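Local coordinates for hydrolase, haloacid dehalogenase-like family (Pseudomonas syringae pv. tomato, PDB 3S6J), which probably acts as a metal-dependent sugar phosphatase of the haloacid dehalogenase superfamily, and is seen here as its HAD domain with bound calcium, at residues Ser8-Leu13 with Ala162-Cys167; Asn136-Asp141 with Leu154-Lys159; Lys147-Leu152 with Ala180-Ala185. All coordinates share one frame; numbering follows the deposited sequence.

Overall arrangement
The three contacts are neighbours in the Rossmann-like HAD core, with centres 10 to 12 Å apart. Along the chain, 8-13 comes first, then 136-141, 147-152, 154-159, 162-167 and 180-185. Interactions 1 and 2 both reach the parallel sheet, at its strands 8-11 and 137-138. Interactions 2 and 3 share helix 151-160: its flank and later turns serve interaction 2, and the residues leading into it serve interaction 3. Ile10 also packs on Ala156, Ile164 on Ala157 and Cys183, and Leu154 on Cys183. Lys147 of interaction 3 forms a salt bridge with the calcium ligand Asp12 of interaction 1. The contacts thus tie helix 151-160 and its flanking loops to the metal site.

Interaction 1 (Ser8-Leu13 with Ala162-Cys167); sequences SFIFDL and APIDEC. With CA (calcium ion), chain M.
The central parallel sheet of the HAD fold brings Ser8, at the start of strand 8-11, beside Cys167, at the start of strand 167-171. Ser8 N donates to Glu166 O at 3.2 Å. The bond is nearly straight, 175° at the hydrogen, and lies in the carbonyl plane. One residue on, Cys167 CA approaches Ser8 O at 3.3 Å in a CA-H...O contact. The side chain of Ser8 rests on Ala162, with Ser8 OG 3.4 Å from Ala162 CB. Ser8 and Cys167 place their side chains on the same face of the sheet.

Farther along, Ile10 reaches back to the loop with its CD1 end. CG1 stands anti to the carbonyl carbon (chi1 -54°), and the chain then extends to CD1. Ile10 CD1 meets Ile164 CD1 at 3.9 Å, the two side chains crossing at about a right angle. Ile10 CD1 also touches Cys167 SG. Phe153 and Ala156 of helix 151-160 cover Ile10 as well.

In this Rossmann-like core the strand leads straight into the metal site. Asp12 OD2 binds the calcium ion at 2.5 Å; the ion also holds three waters, Asp14 O and Asp172 OD1, and Asp12, Asp14 and Thr16 match the HAD-type DxDx(T/V) pattern. Thr16 OG1 hydrogen-bonds to Asp12 OD2, and Lys147 NZ forms a salt bridge with Asp12 OD1.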
loop_
_atom_site.group_PDB
_atom_site.type_symbol
_atom_site.label_atom_id
_atom_site.label_comp_id
_atom_site.label_asym_id
_atom_site.label_seq_id
_atom_site.Cartn_x
_atom_site.Cartn_y
_atom_site.Cartn_z
ATOM N N SER E 8 -15.820 -16.341 -19.416
ATOM C CA SER E 8 -15.850 -16.937 -18.079
ATOM C C SER E 8 -14.854 -16.198 -17.177
ATOM O O SER E 8 -13.831 -15.699 -17.658
ATOM C CB SER E 8 -15.525 -18.431 -18.147
ATOM O OG SER E 8 -16.517 -19.125 -18.882
ATOM N N PHE E 9 -15.149 -16.130 -15.881
ATOM C CA PHE E 9 -14.456 -15.200 -15.000
ATOM C C PHE E 9 -13.714 -15.867 -13.851
ATOM O O PHE E 9 -14.293 -16.634 -13.072
ATOM C CB PHE E 9 -15.442 -14.174 -14.435
ATOM C CG PHE E 9 -15.967 -13.210 -15.461
ATOM C CD1 PHE E 9 -16.926 -13.609 -16.389
ATOM C CD2 PHE E 9 -15.512 -11.902 -15.498
ATOM C CE1 PHE E 9 -17.419 -12.710 -17.341
ATOM C CE2 PHE E 9 -15.996 -11.003 -16.445
ATOM C CZ PHE E 9 -16.948 -11.410 -17.371
ATOM N N ILE E 10 -12.428 -15.555 -13.732
ATOM C CA ILE E 10 -11.641 -16.018 -12.591
ATOM C C ILE E 10 -11.250 -14.834 -11.708
ATOM O O ILE E 10 -10.456 -13.983 -12.111
ATOM C CB ILE E 10 -10.385 -16.780 -13.026
ATOM C CG1 ILE E 10 -10.761 -17.913 -13.985
ATOM C CG2 ILE E 10 -9.696 -17.327 -11.810
ATOM C CD1 ILE E 10 -9.576 -18.599 -14.654
ATOM N N PHE E 11 -11.828 -14.781 -10.513
ATOM C CA PHE E 11 -11.627 -13.654 -9.620
ATOM C C PHE E 11 -10.605 -13.993 -8.538
ATOM O O PHE E 11 -10.673 -15.056 -7.915
ATOM C CB PHE E 11 -12.934 -13.291 -8.921
ATOM C CG PHE E 11 -13.942 -12.592 -9.793
ATOM C CD1 PHE E 11 -13.911 -11.218 -9.945
ATOM C CD2 PHE E 11 -14.949 -13.304 -10.414
ATOM C CE1 PHE E 11 -14.863 -10.575 -10.718
ATOM C CE2 PHE E 11 -15.898 -12.667 -11.194
ATOM C CZ PHE E 11 -15.853 -11.305 -11.355
ATOM N N ASP E 12 -9.657 -13.094 -8.317
ATOM C CA ASP E 12 -8.891 -13.140 -7.086
ATOM C C ASP E 12 -9.837 -12.695 -5.950
ATOM O O ASP E 12 -10.930 -12.183 -6.221
ATOM C CB ASP E 12 -7.676 -12.228 -7.188
ATOM C CG ASP E 12 -7.007 -12.021 -5.854
ATOM O OD1 ASP E 12 -6.434 -12.988 -5.325
ATOM O OD2 ASP E 12 -7.065 -10.889 -5.336
ATOM N N LEU E 13 -9.443 -12.889 -4.691
ATOM C CA LEU E 13 -10.356 -12.581 -3.582
ATOM C C LEU E 13 -9.899 -11.396 -2.734
ATOM O O LEU E 13 -10.451 -10.296 -2.813
ATOM C CB LEU E 13 -10.562 -13.825 -2.715
ATOM C CG LEU E 13 -11.544 -13.760 -1.537
ATOM C CD1 LEU E 13 -12.910 -13.173 -1.942
ATOM C CD2 LEU E 13 -11.703 -15.160 -0.927
ATOM N N ALA E 162 -14.523 -24.051 -18.422
ATOM C CA ALA E 162 -14.101 -23.124 -19.463
ATOM C C ALA E 162 -12.637 -23.332 -19.834
ATOM O O ALA E 162 -11.792 -23.543 -18.966
ATOM C CB ALA E 162 -14.330 -21.698 -19.014
ATOM N N PRO E 163 -12.333 -23.260 -21.133
ATOM C CA PRO E 163 -10.931 -23.303 -21.551
ATOM C C PRO E 163 -10.255 -22.051 -21.005
ATOM O O PRO E 163 -10.914 -21.007 -20.935
ATOM C CB PRO E 163 -11.010 -23.243 -23.082
ATOM C CG PRO E 163 -12.466 -23.443 -23.428
ATOM C CD PRO E 163 -13.235 -22.940 -22.249
ATOM N N ILE E 164 -8.985 -22.147 -20.612
ATOM C CA ILE E 164 -8.319 -21.027 -19.955
ATOM C C ILE E 164 -8.230 -19.817 -20.874
ATOM O O ILE E 164 -8.094 -18.686 -20.404
ATOM C CB ILE E 164 -6.916 -21.388 -19.438
ATOM C CG1 ILE E 164 -6.368 -20.267 -18.546
ATOM C CG2 ILE E 164 -5.974 -21.656 -20.610
ATOM C CD1 ILE E 164 -7.078 -20.100 -17.208
ATOM N N ASP E 165 -8.344 -20.054 -22.178
ATOM C CA ASP E 165 -8.253 -18.970 -23.152
ATOM C C ASP E 165 -9.592 -18.284 -23.403
ATOM O O ASP E 165 -9.654 -17.269 -24.092
ATOM C CB ASP E 165 -7.636 -19.468 -24.467
ATOM C CG ASP E 165 -8.053 -20.893 -24.801
ATOM O OD1 ASP E 165 -8.834 -21.072 -25.770
ATOM O OD2 ASP E 165 -7.622 -21.832 -24.076
ATOM N N GLU E 166 -10.662 -18.837 -22.843
ATOM C CA GLU E 166 -11.961 -18.164 -22.859
ATOM C C GLU E 166 -12.188 -17.441 -21.542
ATOM O O GLU E 166 -13.309 -17.029 -21.227
ATOM C CB GLU E 166 -13.104 -19.159 -23.092
ATOM C CG GLU E 166 -13.416 -19.435 -24.559
ATOM C CD GLU E 166 -14.625 -20.348 -24.738
ATOM O OE1 GLU E 166 -15.678 -20.101 -24.096
ATOM O OE2 GLU E 166 -14.516 -21.316 -25.524
ATOM N N CYS E 167 -11.119 -17.294 -20.771
ATOM C CA CYS E 167 -11.234 -16.766 -19.417
ATOM C C CYS E 167 -10.676 -15.355 -19.239
ATOM O O CYS E 167 -9.682 -14.968 -19.867
ATOM C CB CYS E 167 -10.568 -17.712 -18.420
ATOM S SG CYS E 167 -11.529 -19.191 -18.032
HETATM CA CA CA M . -4.980 -10.347 -4.026
HETATM O O HOH W 1 -3.434 -11.484 -5.506
HETATM O O HOH W 2 -4.023 -11.868 -2.217
HETATM O O HOH W 3 -3.051 -8.749 -3.099
#

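Interaction 2 (Asn136-Asp141 with Leu154-Lys159); sequences NIVTRD and LAAAKK
Lys159 NZ donates to Ile137 O at 3.3 Å, tying an exposed lysine of helix 151-160 to the backbone of strand 137-138. This strand lies at one border of the chain's parallel sheet, and the helix packs over it in the alpha/beta HAD core. The ammonium nitrogen does not lie on a carbonyl lone pair. It stands above the carbonyl plane, 38° out of it, with a C=O...N angle of 142°.

The lysine chain leaves the helix with CG anti to the backbone N (chi1 168°) and bends at chi3, which turns its end toward the strand. On the way it passes Asn136. Lys159 CG and CD both lie 3.9 Å from Asn136 OD1, and the two side chains cross obliquely. This is contact along the aliphatic part of the lysine; the charged end goes on to the carbonyl.

Val138 carries the apolar half of the contact. Both Val138 methyls, CG1 and CG2, face Ala155 CB, each 4.1 Å from it. CG2 also lies over the helix backbone, close to Ala155 C. With small alanines on this side, the helix lies close to the strand, Val138 CA and Ala156 CA being 6.1 Å apart. Leu152 adds a further contact to Val138, and Ala156 also touches Cys111 of the adjacent strand 110-113. Within 154-159 the atom nearest Val138 CG2 is Ala156 N, at 3.9 Å.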
loop_
_atom_site.group_PDB
_atom_site.type_symbol
_atom_site.label_atom_id
_atom_site.label_comp_id
_atom_site.label_asym_id
_atom_site.label_seq_id
_atom_site.Cartn_x
_atom_site.Cartn_y
_atom_site.Cartn_z
ATOM N N ASN E 136 -18.018 -21.664 -6.564
ATOM C CA ASN E 136 -16.845 -22.123 -7.297
ATOM C C ASN E 136 -15.597 -21.405 -6.800
ATOM O O ASN E 136 -15.418 -20.209 -7.032
ATOM C CB ASN E 136 -17.029 -21.866 -8.794
ATOM C CG ASN E 136 -17.958 -22.873 -9.457
ATOM O OD1 ASN E 136 -18.198 -23.967 -8.940
ATOM N ND2 ASN E 136 -18.463 -22.514 -10.621
ATOM N N ILE E 137 -14.739 -22.134 -6.102
ATOM C CA ILE E 137 -13.523 -21.550 -5.557
ATOM C C ILE E 137 -12.384 -22.558 -5.501
ATOM O O ILE E 137 -12.593 -23.741 -5.226
ATOM C CB ILE E 137 -13.753 -20.958 -4.148
ATOM C CG1 ILE E 137 -12.446 -20.393 -3.587
ATOM C CG2 ILE E 137 -14.322 -22.011 -3.205
ATOM C CD1 ILE E 137 -12.635 -19.578 -2.325
ATOM N N VAL E 138 -11.179 -22.073 -5.783
ATOM C CA VAL E 138 -9.961 -22.860 -5.644
ATOM C C VAL E 138 -9.047 -22.149 -4.661
ATOM O O VAL E 138 -8.916 -20.925 -4.702
ATOM C CB VAL E 138 -9.235 -23.019 -6.993
ATOM C CG1 VAL E 138 -7.879 -23.618 -6.788
ATOM C CG2 VAL E 138 -10.044 -23.902 -7.920
ATOM N N THR E 139 -8.432 -22.914 -3.762
ATOM C CA THR E 139 -7.499 -22.352 -2.796
ATOM C C THR E 139 -6.120 -22.987 -2.926
ATOM O O THR E 139 -5.926 -23.945 -3.679
ATOM C CB THR E 139 -8.019 -22.504 -1.337
ATOM O OG1 THR E 139 -7.964 -23.881 -0.936
ATOM C CG2 THR E 139 -9.439 -22.028 -1.238
ATOM N N ARG E 140 -5.165 -22.438 -2.185
ATOM C CA ARG E 140 -3.791 -22.922 -2.176
ATOM C C ARG E 140 -3.747 -24.396 -1.793
ATOM O O ARG E 140 -2.889 -25.147 -2.250
ATOM C CB ARG E 140 -2.979 -22.094 -1.180
ATOM C CG ARG E 140 -1.642 -22.678 -0.822
ATOM C CD ARG E 140 -0.624 -22.438 -1.921
ATOM N NE ARG E 140 0.602 -23.177 -1.648
ATOM C CZ ARG E 140 0.798 -24.424 -2.044
ATOM N NH1 ARG E 140 -0.153 -25.047 -2.727
ATOM N NH2 ARG E 140 1.940 -25.049 -1.765
ATOM N N ASP E 141 -4.687 -24.805 -0.951
ATOM C CA ASP E 141 -4.794 -26.203 -0.554
ATOM C C ASP E 141 -5.257 -27.090 -1.712
ATOM O O ASP E 141 -5.279 -28.314 -1.595
ATOM C CB ASP E 141 -5.746 -26.340 0.633
ATOM C CG ASP E 141 -5.330 -25.479 1.824
ATOM O OD1 ASP E 141 -4.112 -25.397 2.118
ATOM O OD2 ASP E 141 -6.226 -24.891 2.476
ATOM N N LEU E 154 -5.711 -22.357 -13.754
ATOM C CA LEU E 154 -5.968 -23.557 -14.536
ATOM C C LEU E 154 -6.991 -24.441 -13.830
ATOM O O LEU E 154 -7.919 -24.943 -14.460
ATOM C CB LEU E 154 -4.659 -24.332 -14.765
ATOM C CG LEU E 154 -3.592 -23.554 -15.555
ATOM C CD1 LEU E 154 -2.297 -24.310 -15.664
ATOM C CD2 LEU E 154 -4.116 -23.171 -16.940
ATOM N N ALA E 155 -6.817 -24.627 -12.523
ATOM C CA ALA E 155 -7.762 -25.407 -11.732
ATOM C C ALA E 155 -9.131 -24.737 -11.724
ATOM O O ALA E 155 -10.155 -25.406 -11.728
ATOM C CB ALA E 155 -7.247 -25.612 -10.302
ATOM N N ALA E 156 -9.133 -23.409 -11.728
ATOM C CA ALA E 156 -10.363 -22.633 -11.758
ATOM C C ALA E 156 -11.064 -22.746 -13.110
ATOM O O ALA E 156 -12.272 -22.974 -13.170
ATOM C CB ALA E 156 -10.083 -21.182 -11.428
ATOM N N ALA E 157 -10.310 -22.590 -14.196
ATOM C CA ALA E 157 -10.902 -22.727 -15.525
ATOM C C ALA E 157 -11.516 -24.110 -15.630
ATOM O O ALA E 157 -12.593 -24.293 -16.195
ATOM C CB ALA E 157 -9.861 -22.524 -16.609
ATOM N N LYS E 158 -10.814 -25.087 -15.072
ATOM C CA LYS E 158 -11.272 -26.466 -15.079
ATOM C C LYS E 158 -12.537 -26.646 -14.242
ATOM O O LYS E 158 -13.463 -27.341 -14.643
ATOM C CB LYS E 158 -10.164 -27.367 -14.559
ATOM C CG LYS E 158 -10.237 -28.777 -15.043
ATOM C CD LYS E 158 -9.083 -29.574 -14.474
ATOM C CE LYS E 158 -9.301 -29.904 -12.987
ATOM N NZ LYS E 158 -9.605 -28.706 -12.137
ATOM N N LYS E 159 -12.595 -26.010 -13.084
ATOM C CA LYS E 159 -13.761 -26.182 -12.232
ATOM C C LYS E 159 -15.048 -25.639 -12.850
ATOM O O LYS E 159 -16.141 -26.115 -12.532
ATOM C CB LYS E 159 -13.540 -25.572 -10.848
ATOM C CG LYS E 159 -14.824 -25.478 -10.018
ATOM C CD LYS E 159 -14.522 -25.356 -8.545
ATOM C CE LYS E 159 -13.841 -26.608 -8.029
ATOM N NZ LYS E 159 -13.647 -26.521 -6.556
#

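Interaction 3 (Lys147-Leu152 with Ala180-Ala185)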
loop_
_atom_site.group_PDB
_atom_site.type_symbol
_atom_site.label_atom_id
_atom_site.label_comp_id
_atom_site.label_asym_id
_atom_site.label_seq_id
_atom_site.Cartn_x
_atom_site.Cartn_y
_atom_site.Cartn_z
ATOM N N LYS E 147 0.185 -18.411 -6.722
ATOM C CA LYS E 147 0.577 -17.376 -7.656
ATOM C C LYS E 147 2.027 -16.968 -7.398
ATOM O O LYS E 147 2.496 -16.993 -6.258
ATOM C CB LYS E 147 -0.370 -16.193 -7.538
ATOM C CG LYS E 147 -1.818 -16.551 -7.849
ATOM C CD LYS E 147 -2.766 -15.477 -7.308
ATOM C CE LYS E 147 -4.221 -15.926 -7.374
ATOM N NZ LYS E 147 -5.146 -14.917 -6.786
ATOM N N PRO E 148 2.752 -16.585 -8.460
ATOM C CA PRO E 148 2.288 -16.393 -9.839
ATOM C C PRO E 148 2.282 -17.650 -10.725
ATOM O O PRO E 148 2.115 -17.523 -11.951
ATOM C CB PRO E 148 3.311 -15.406 -10.369
ATOM C CG PRO E 148 4.595 -15.940 -9.749
ATOM C CD PRO E 148 4.152 -16.132 -8.306
ATOM N N ASP E 149 2.492 -18.834 -10.144
ATOM C CA ASP E 149 2.293 -20.064 -10.897
ATOM C C ASP E 149 0.838 -20.119 -11.379
ATOM O O ASP E 149 -0.083 -19.698 -10.668
ATOM C CB ASP E 149 2.642 -21.290 -10.064
ATOM C CG ASP E 149 2.764 -22.550 -10.908
ATOM O OD1 ASP E 149 1.711 -23.093 -11.332
ATOM O OD2 ASP E 149 3.915 -22.992 -11.142
ATOM N N PRO E 150 0.636 -20.583 -12.619
ATOM C CA PRO E 150 -0.678 -20.615 -13.270
ATOM C C PRO E 150 -1.609 -21.673 -12.675
ATOM O O PRO E 150 -2.778 -21.750 -13.072
ATOM C CB PRO E 150 -0.344 -21.007 -14.716
ATOM C CG PRO E 150 1.119 -20.804 -14.866
ATOM C CD PRO E 150 1.712 -21.016 -13.524
ATOM N N ASP E 151 -1.096 -22.477 -11.752
ATOM C CA ASP E 151 -1.861 -23.582 -11.188
ATOM C C ASP E 151 -3.280 -23.226 -10.812
ATOM O O ASP E 151 -4.225 -23.866 -11.282
ATOM C CB ASP E 151 -1.156 -24.161 -9.965
ATOM C CG ASP E 151 -0.433 -25.448 -10.277
ATOM O OD1 ASP E 151 -0.197 -25.705 -11.482
ATOM O OD2 ASP E 151 -0.113 -26.201 -9.325
ATOM N N LEU E 152 -3.425 -22.227 -9.943
ATOM C CA LEU E 152 -4.732 -21.837 -9.434
ATOM C C LEU E 152 -5.738 -21.500 -10.551
ATOM O O LEU E 152 -6.913 -21.861 -10.460
ATOM C CB LEU E 152 -4.624 -20.645 -8.471
ATOM C CG LEU E 152 -4.523 -20.796 -6.943
ATOM C CD1 LEU E 152 -5.043 -22.126 -6.433
ATOM C CD2 LEU E 152 -3.123 -20.566 -6.463
ATOM N N ALA E 180 -1.756 -14.854 -14.924
ATOM C CA ALA E 180 -2.722 -14.834 -16.014
ATOM C C ALA E 180 -1.969 -14.981 -17.328
ATOM O O ALA E 180 -2.334 -15.791 -18.179
ATOM C CB ALA E 180 -3.548 -13.555 -15.997
ATOM N N ARG E 181 -0.929 -14.172 -17.493
ATOM C CA ARG E 181 -0.137 -14.169 -18.711
ATOM C C ARG E 181 0.602 -15.506 -18.918
ATOM O O ARG E 181 0.778 -15.962 -20.039
ATOM C CB ARG E 181 0.846 -12.998 -18.689
ATOM C CG ARG E 181 0.199 -11.619 -18.735
ATOM C CD ARG E 181 -0.791 -11.525 -19.896
ATOM N NE ARG E 181 -0.150 -11.994 -21.109
ATOM C CZ ARG E 181 -0.743 -12.633 -22.110
ATOM N NH1 ARG E 181 -2.044 -12.901 -22.087
ATOM N NH2 ARG E 181 0.003 -13.012 -23.143
ATOM N N ARG E 182 1.026 -16.132 -17.827
ATOM C CA ARG E 182 1.733 -17.416 -17.907
ATOM C C ARG E 182 0.885 -18.549 -18.464
ATOM O O ARG E 182 1.418 -19.460 -19.086
ATOM C CB ARG E 182 2.349 -17.784 -16.570
ATOM C CG ARG E 182 3.743 -17.182 -16.395
ATOM C CD ARG E 182 4.264 -17.271 -14.967
ATOM N NE ARG E 182 4.571 -18.652 -14.605
ATOM C CZ ARG E 182 5.116 -19.023 -13.452
ATOM N NH1 ARG E 182 5.404 -18.120 -12.528
ATOM N NH2 ARG E 182 5.353 -20.307 -13.217
ATOM N N CYS E 183 -0.435 -18.482 -18.276
ATOM C CA CYS E 183 -1.328 -19.444 -18.922
ATOM C C CYS E 183 -2.057 -18.818 -20.097
ATOM O O CYS E 183 -3.035 -19.369 -20.592
ATOM C CB CYS E 183 -2.312 -20.070 -17.926
ATOM S SG CYS E 183 -3.329 -18.884 -17.021
ATOM N N LYS E 184 -1.569 -17.660 -20.530
ATOM C CA LYS E 184 -2.087 -16.973 -21.707
ATOM C C LYS E 184 -3.560 -16.554 -21.585
ATOM O O LYS E 184 -4.284 -16.547 -22.575
ATOM C CB LYS E 184 -1.882 -17.842 -22.964
ATOM C CG LYS E 184 -0.434 -18.398 -23.145
ATOM C CD LYS E 184 0.617 -17.337 -22.843
ATOM C CE LYS E 184 1.959 -17.597 -23.531
ATOM N NZ LYS E 184 2.281 -19.021 -23.582
ATOM N N ALA E 185 -4.009 -16.231 -20.377
ATOM C CA ALA E 185 -5.358 -15.700 -20.192
ATOM C C ALA E 185 -5.320 -14.172 -20.317
ATOM O O ALA E 185 -4.256 -13.563 -20.421
ATOM C CB ALA E 185 -5.923 -16.116 -18.838
#
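Arg182 and Pro150 bury the most surface here, and Pro148 follows. Arg182 sends its side chain from the last turn of helix 174-182 across the loop before helix 151-160. The aliphatic base comes first: Arg182 CB sits 3.7 Å from Pro150 CG, and the proline ring and arginine chain cross at about a right angle. The arginine then bends at chi3 (70°), which brings its guanidinium over the backbone of 148-150. Pro148 O, Asp149 N and Pro150 CD lie over one face of this flat group. Pro148 O is 3.4 Å from Arg182 NH1, but the angle is too poor for a hydrogen bond. Pro148 CG touches Arg182 NH1 as well, at 3.6 Å. The ring of Pro148, which follows a cis peptide bond, also meets Leu178 of helix 174-182.

The contact joins the start of one helix to the end of another in the HAD core. Asp149 caps the first: its OD1 accepts from Asp151 N at 2.9 Å through the anti lone pair. Asp149 OD2 makes a long salt bridge of 3.7 Å to Arg182 NH2, with the carboxylate and guanidinium planes 65° apart. The second helix ends in a Schellman motif. Ala185 N bonds to Ala180 O at 2.8 Å, and Lys184, with positive phi, is the C-prime residue.

Pro150 has a second neighbour at this helix end, its CB lying 3.9 Å from Cys183 CB. Leu154 of helix 151-160 and Ile164 of the following loop also pack on Cys183.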